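Local coordinates for gluconate kinase (Lactobacillus acidophilus, PDB 3LL3), which probably phosphorylates a sugar or sugar acid such as gluconate at the expense of ATP, and binds d-xylulose and ATP, at residues 375-380 against 407-412. Numbering follows the deposited sequence.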
# COMPACT_ATOMS: atom_id res chain seq x y z
N GLY A 375 8.88 -8.39 -0.43
CA GLY A 375 8.52 -7.74 -1.68
C GLY A 375 9.74 -7.49 -2.55
O GLY A 375 9.71 -7.71 -3.77
N ILE A 376 10.83 -7.03 -1.92
CA ILE A 376 12.07 -6.80 -2.63
C ILE A 376 12.48 -8.10 -3.34
O ILE A 376 12.77 -8.10 -4.53
CB ILE A 376 13.18 -6.31 -1.69
CG1 ILE A 376 12.97 -4.82 -1.37
CG2 ILE A 376 14.56 -6.49 -2.33
CD1 ILE A 376 13.77 -4.33 -0.20
N ILE A 377 12.44 -9.21 -2.61
CA ILE A 377 12.84 -10.51 -3.14
C ILE A 377 11.84 -11.06 -4.16
O ILE A 377 12.24 -11.67 -5.16
CB ILE A 377 13.00 -11.53 -1.98
CG1 ILE A 377 14.07 -11.04 -1.01
CG2 ILE A 377 13.38 -12.93 -2.52
CD1 ILE A 377 14.30 -12.01 0.18
N PHE A 378 10.55 -10.87 -3.90
CA PHE A 378 9.51 -11.28 -4.84
C PHE A 378 9.72 -10.60 -6.20
O PHE A 378 9.56 -11.20 -7.26
CB PHE A 378 8.10 -10.93 -4.31
CG PHE A 378 7.46 -11.99 -3.44
CD1 PHE A 378 7.58 -13.33 -3.75
CD2 PHE A 378 6.69 -11.61 -2.35
CE1 PHE A 378 6.96 -14.30 -2.98
CE2 PHE A 378 6.06 -12.57 -1.56
CZ PHE A 378 6.20 -13.91 -1.87
N ASN A 379 10.08 -9.32 -6.17
CA ASN A 379 10.28 -8.55 -7.39
C ASN A 379 11.43 -9.18 -8.21
O ASN A 379 11.32 -9.37 -9.41
CB ASN A 379 10.59 -7.10 -7.01
CG ASN A 379 10.78 -6.18 -8.22
OD1 ASN A 379 11.71 -5.37 -8.24
ND2 ASN A 379 9.90 -6.29 -9.20
N LEU A 380 12.51 -9.51 -7.51
CA LEU A 380 13.65 -10.19 -8.12
C LEU A 380 13.27 -11.57 -8.65
O LEU A 380 13.78 -12.01 -9.68
CB LEU A 380 14.79 -10.33 -7.10
CG LEU A 380 15.55 -9.03 -6.77
CD1 LEU A 380 16.23 -9.13 -5.39
CD2 LEU A 380 16.54 -8.66 -7.84
N ASP A 407 22.08 -14.17 6.94
CA ASP A 407 21.50 -15.49 6.78
C ASP A 407 19.99 -15.46 6.55
O ASP A 407 19.44 -16.30 5.86
CB ASP A 407 21.77 -16.35 8.02
CG ASP A 407 23.17 -16.89 8.05
OD1 ASP A 407 23.92 -16.68 7.07
OD2 ASP A 407 23.50 -17.53 9.06
N PHE A 408 19.31 -14.53 7.20
CA PHE A 408 17.87 -14.46 7.08
C PHE A 408 17.47 -14.17 5.60
O PHE A 408 16.62 -14.84 5.00
CB PHE A 408 17.31 -13.39 8.02
CG PHE A 408 15.86 -13.08 7.79
CD1 PHE A 408 14.89 -14.06 7.97
CD2 PHE A 408 15.45 -11.81 7.41
CE1 PHE A 408 13.54 -13.77 7.74
CE2 PHE A 408 14.11 -11.51 7.20
CZ PHE A 408 13.15 -12.50 7.36
N VAL A 409 18.10 -13.17 5.02
CA VAL A 409 17.78 -12.82 3.63
C VAL A 409 18.25 -13.91 2.66
O VAL A 409 17.55 -14.24 1.71
CB VAL A 409 18.34 -11.45 3.24
CG1 VAL A 409 18.16 -11.15 1.72
CG2 VAL A 409 17.66 -10.37 4.08
N ARG A 410 19.41 -14.50 2.92
CA ARG A 410 19.88 -15.59 2.07
C ARG A 410 18.87 -16.72 2.05
O ARG A 410 18.52 -17.23 0.99
CB ARG A 410 21.25 -16.07 2.54
CG ARG A 410 22.35 -15.07 2.26
CD ARG A 410 23.61 -15.37 3.04
NE ARG A 410 24.68 -14.45 2.68
CZ ARG A 410 25.94 -14.57 3.10
NH1 ARG A 410 26.27 -15.57 3.91
NH2 ARG A 410 26.86 -13.69 2.71
N GLN A 411 18.39 -17.09 3.23
CA GLN A 411 17.45 -18.20 3.34
C GLN A 411 16.10 -17.86 2.73
O GLN A 411 15.43 -18.70 2.11
CB GLN A 411 17.26 -18.62 4.82
CG GLN A 411 16.41 -19.86 4.97
CD GLN A 411 17.06 -21.08 4.34
OE1 GLN A 411 16.43 -21.80 3.56
NE2 GLN A 411 18.32 -21.30 4.66
N LEU A 412 15.69 -16.61 2.93
CA LEU A 412 14.44 -16.14 2.36
C LEU A 412 14.49 -16.24 0.83
O LEU A 412 13.51 -16.64 0.18
CB LEU A 412 14.20 -14.69 2.79
CG LEU A 412 12.80 -14.42 3.29
CD1 LEU A 412 12.71 -13.07 3.95
CD2 LEU A 412 11.87 -14.49 2.11
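Ile377 reaches across from helix 365-388 and lays its CD1 methyl against Leu412 and Val409 on helix 407-417. This is helix-to-helix packing in the C-terminal domain of an FGGY carbohydrate kinase, a member of the actin-like ATPase clan. The contact is buried, apolar and small, about 127 Å² summed over both sides. No hydrogen bond joins the two segments. Ile377 and Leu412 have the nearest CA atoms across the segments, 8.0 Å apart.

One methyl does the touching. In Ile377, CG1 lies anti to the carbonyl carbon (chi1 -60°). The chain then runs on extended to CD1 (chi2 -180°), which carries the methyl out to the other helix. There it packs 3.7 Å from Leu412 CB and 4.0 Å from Leu412 CD2. Leu412 thus meets it with the base of its side chain and with one branch.

Val409, one helical turn earlier, offers its CG1 methyl to the same Ile377 CD1 at a looser 4.2 Å. The side chain of Val409 also lies about 5 Å from the bound ATP, so its end of the contact is near the nucleotide pocket, to which Gly300 and Gly402 belong.

Other side chains pack round the pair. Ile377 also touches Cys413, Ile416 and Phe417 further along helix 407-417. Leu412 rests on Ile373 and Glu374 of helix 365-388 and on Tyr471 of helix 465-485, which places a third helix beside the pair.

The carbonyl O of Val409 stands 4.2 Å from Ile377 CD1, a loose approach with no hydrogen bond.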